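Acyl-CoA hydrolase (Bacillus cereus, PDB 1Y7U) probably hydrolyses long-chain fatty acyl-CoA thioesters, binding coenzyme A and calcium within an assembly of hot dog-fold subunits. Local coordinates at residues S44-V49 and V82-F87. Numbering follows the deposited sequence.
Sequences SEMDMV and VSYESF
Met46 and Val49 of helix 44-49 lie across from Tyr84 and Ser86 of strand 82-87, the two short axes approaching to 8.5 Å with 41° between their N-to-C directions. Tyr84 points toward the helix and is laid under Glu45, whose aliphatic part crosses one ring face: CB of Glu45 sits 3.3 Å from CZ of Tyr84, and CG makes a CH-pi contact 3.6 Å from the ring centroid. The glutamate chain bends at chi2 (69°), which carries the carboxylate off the ring to a salt bridge with Lys22; its plane stands 73° from that of the ring. Met46, a selenomethionine, adds a looser apolar touch, CG to CD2 of Tyr84 at 4.4 Å. One helical turn beyond Glu45, CG1 of Val49 reaches CB of Tyr84 at 4.1 Å and also packs on CB of Ser86. The Ser86 hydroxyl lies near the helix backbone, OG to O of Val49 at 3.0 Å, at best a weak and unsettled bond, since the hydroxyl also hydrogen-bonds OG of Ser53 further along the helix, its stronger partner. The contact is a buried piece of the hot dog fold, in which helix 39-58 is wrapped by the antiparallel sheet. Strand 81-91 runs between strands 20-25 and 95-105; Val49 also packs on Val20 of the former, while Met46 extends over Val100 and Val102 of the latter and reaches Ala116 of strand 112-125.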
ATOM      1  N   SER A  44     -10.481   3.923  -9.947  1.00 28.48           N
ATOM      2  CA  SER A  44      -9.031   3.849 -10.063  1.00 30.62           C
ATOM      3  C   SER A  44      -8.659   2.665 -10.953  1.00 29.64           C
ATOM      4  O   SER A  44      -7.810   2.768 -11.845  1.00 27.93           O
ATOM      5  CB  SER A  44      -8.388   3.674  -8.692  1.00 36.42           C
ATOM      6  OG  SER A  44      -6.975   3.655  -8.800  1.00 53.00           O
ATOM      7  N   GLU A  45      -9.319   1.540 -10.719  1.00 27.32           N
ATOM      8  CA  GLU A  45      -9.038   0.342 -11.480  1.00 29.21           C
ATOM      9  C   GLU A  45      -9.462   0.419 -12.939  1.00 29.02           C
ATOM     10  O   GLU A  45      -8.769  -0.103 -13.808  1.00 27.87           O
ATOM     11  CB  GLU A  45      -9.700  -0.857 -10.819  1.00 32.88           C
ATOM     12  CG  GLU A  45      -8.784  -2.042 -10.745  1.00 39.85           C
ATOM     13  CD  GLU A  45      -7.648  -1.821  -9.778  1.00 43.06           C
ATOM     14  OE1 GLU A  45      -7.865  -2.006  -8.564  1.00 44.59           O
ATOM     15  OE2 GLU A  45      -6.544  -1.450 -10.228  1.00 45.49           O
HETATM   16  N   MSE A  46     -10.600   1.049 -13.219  1.00 30.32           N
HETATM   17  CA  MSE A  46     -11.060   1.158 -14.599  1.00 32.36           C
HETATM   18  C   MSE A  46     -10.025   1.919 -15.411  1.00 31.33           C
HETATM   19  O   MSE A  46      -9.619   1.485 -16.493  1.00 31.03           O
HETATM   20  CB  MSE A  46     -12.389   1.894 -14.672  1.00 37.99           C
HETATM   21  CG  MSE A  46     -13.525   1.194 -13.978  1.00 48.14           C
HETATM   22 SE   MSE A  46     -15.154   2.195 -14.184  1.00 61.04          SE
HETATM   23  CE  MSE A  46     -16.212   0.863 -15.090  1.00 60.02           C
ATOM     24  N   ASP A  47      -9.603   3.059 -14.876  1.00 29.20           N
ATOM     25  CA  ASP A  47      -8.610   3.901 -15.530  1.00 28.91           C
ATOM     26  C   ASP A  47      -7.298   3.142 -15.731  1.00 28.75           C
ATOM     27  O   ASP A  47      -6.681   3.214 -16.793  1.00 28.05           O
ATOM     28  CB  ASP A  47      -8.367   5.162 -14.685  1.00 28.58           C
ATOM     29  CG  ASP A  47      -7.243   6.034 -15.226  1.00 30.04           C
ATOM     30  OD1 ASP A  47      -7.384   6.566 -16.345  1.00 31.47           O
ATOM     31  OD2 ASP A  47      -6.213   6.191 -14.530  1.00 32.38           O
HETATM   32  N   MSE A  48      -6.889   2.399 -14.711  1.00 29.22           N
HETATM   33  CA  MSE A  48      -5.640   1.658 -14.757  1.00 30.28           C
HETATM   34  C   MSE A  48      -5.588   0.661 -15.891  1.00 29.17           C
HETATM   35  O   MSE A  48      -4.698   0.696 -16.743  1.00 28.95           O
HETATM   36  CB  MSE A  48      -5.421   0.927 -13.436  1.00 35.49           C
HETATM   37  CG  MSE A  48      -4.111   0.158 -13.357  1.00 44.27           C
HETATM   38 SE   MSE A  48      -2.536   1.273 -13.578  1.00 54.96          SE
HETATM   39  CE  MSE A  48      -2.068   0.710 -15.348  1.00 51.44           C
ATOM     40  N   VAL A  49      -6.556  -0.236 -15.889  1.00 28.11           N
ATOM     41  CA  VAL A  49      -6.639  -1.274 -16.885  1.00 26.45           C
ATOM     42  C   VAL A  49      -6.826  -0.658 -18.283  1.00 26.60           C
ATOM     43  O   VAL A  49      -6.363  -1.201 -19.286  1.00 26.74           O
ATOM     44  CB  VAL A  49      -7.788  -2.225 -16.497  1.00 25.26           C
ATOM     45  CG1 VAL A  49      -9.044  -1.898 -17.272  1.00 24.43           C
ATOM     46  CG2 VAL A  49      -7.349  -3.655 -16.670  1.00 25.33           C
ATOM     47  N   VAL A  82     -14.032  -9.258  -8.379  1.00 34.02           N
ATOM     48  CA  VAL A  82     -14.157  -8.304  -9.481  1.00 30.88           C
ATOM     49  C   VAL A  82     -13.172  -8.551 -10.601  1.00 30.19           C
ATOM     50  O   VAL A  82     -12.030  -8.916 -10.368  1.00 32.60           O
ATOM     51  CB  VAL A  82     -13.935  -6.851  -9.036  1.00 28.69           C
ATOM     52  CG1 VAL A  82     -15.185  -6.292  -8.456  1.00 30.66           C
ATOM     53  CG2 VAL A  82     -12.811  -6.786  -8.025  1.00 30.28           C
ATOM     54  N   SER A  83     -13.632  -8.335 -11.823  1.00 28.01           N
ATOM     55  CA  SER A  83     -12.802  -8.486 -13.002  1.00 26.48           C
ATOM     56  C   SER A  83     -13.102  -7.306 -13.910  1.00 24.37           C
ATOM     57  O   SER A  83     -14.241  -6.871 -14.012  1.00 24.23           O
ATOM     58  CB  SER A  83     -13.100  -9.813 -13.706  1.00 26.51           C
ATOM     59  OG  SER A  83     -14.417 -10.235 -13.436  1.00 33.87           O
ATOM     60  N   TYR A  84     -12.063  -6.769 -14.533  1.00 22.52           N
ATOM     61  CA  TYR A  84     -12.208  -5.640 -15.424  1.00 22.97           C
ATOM     62  C   TYR A  84     -11.805  -6.087 -16.811  1.00 26.08           C
ATOM     63  O   TYR A  84     -10.943  -6.951 -16.967  1.00 28.87           O
ATOM     64  CB  TYR A  84     -11.287  -4.493 -14.998  1.00 21.64           C
ATOM     65  CG  TYR A  84     -11.454  -4.070 -13.565  1.00 21.71           C
ATOM     66  CD1 TYR A  84     -10.916  -4.827 -12.528  1.00 22.07           C
ATOM     67  CD2 TYR A  84     -12.194  -2.943 -13.239  1.00 23.22           C
ATOM     68  CE1 TYR A  84     -11.122  -4.480 -11.198  1.00 22.29           C
ATOM     69  CE2 TYR A  84     -12.402  -2.580 -11.913  1.00 24.82           C
ATOM     70  CZ  TYR A  84     -11.866  -3.358 -10.899  1.00 24.72           C
ATOM     71  OH  TYR A  84     -12.104  -3.027  -9.591  1.00 25.35           O
ATOM     72  N   GLU A  85     -12.447  -5.524 -17.823  1.00 27.33           N
ATOM     73  CA  GLU A  85     -12.095  -5.839 -19.192  1.00 28.88           C
ATOM     74  C   GLU A  85     -12.100  -4.506 -19.894  1.00 28.16           C
ATOM     75  O   GLU A  85     -12.974  -3.676 -19.654  1.00 28.83           O
ATOM     76  CB  GLU A  85     -13.102  -6.772 -19.856  1.00 29.97           C
ATOM     77  CG  GLU A  85     -12.737  -7.075 -21.306  1.00 35.00           C
ATOM     78  CD  GLU A  85     -13.733  -7.985 -21.999  1.00 40.92           C
ATOM     79  OE1 GLU A  85     -13.615  -8.177 -23.231  1.00 40.72           O
ATOM     80  OE2 GLU A  85     -14.637  -8.512 -21.309  1.00 46.69           O
ATOM     81  N   SER A  86     -11.113  -4.287 -20.746  1.00 25.67           N
ATOM     82  CA  SER A  86     -11.046  -3.033 -21.453  1.00 25.89           C
ATOM     83  C   SER A  86     -10.358  -3.182 -22.802  1.00 26.87           C
ATOM     84  O   SER A  86      -9.463  -4.018 -22.982  1.00 27.73           O
ATOM     85  CB  SER A  86     -10.307  -1.995 -20.602  1.00 24.37           C
ATOM     86  OG  SER A  86      -8.944  -2.355 -20.410  1.00 22.58           O
ATOM     87  N   PHE A  87     -10.808  -2.377 -23.754  1.00 25.29           N
ATOM     88  CA  PHE A  87     -10.225  -2.352 -25.081  1.00 25.50           C
ATOM     89  C   PHE A  87     -10.589  -1.031 -25.726  1.00 25.28           C
ATOM     90  O   PHE A  87     -11.561  -0.385 -25.339  1.00 26.59           O
ATOM     91  CB  PHE A  87     -10.721  -3.520 -25.940  1.00 24.33           C
ATOM     92  CG  PHE A  87     -12.190  -3.761 -25.844  1.00 26.15           C
ATOM     93  CD1 PHE A  87     -12.701  -4.637 -24.887  1.00 26.62           C
ATOM     94  CD2 PHE A  87     -13.074  -3.088 -26.682  1.00 24.48           C
ATOM     95  CE1 PHE A  87     -14.071  -4.835 -24.761  1.00 23.82           C
ATOM     96  CE2 PHE A  87     -14.439  -3.281 -26.566  1.00 23.22           C
ATOM     97  CZ  PHE A  87     -14.941  -4.152 -25.605  1.00 24.05           C
TER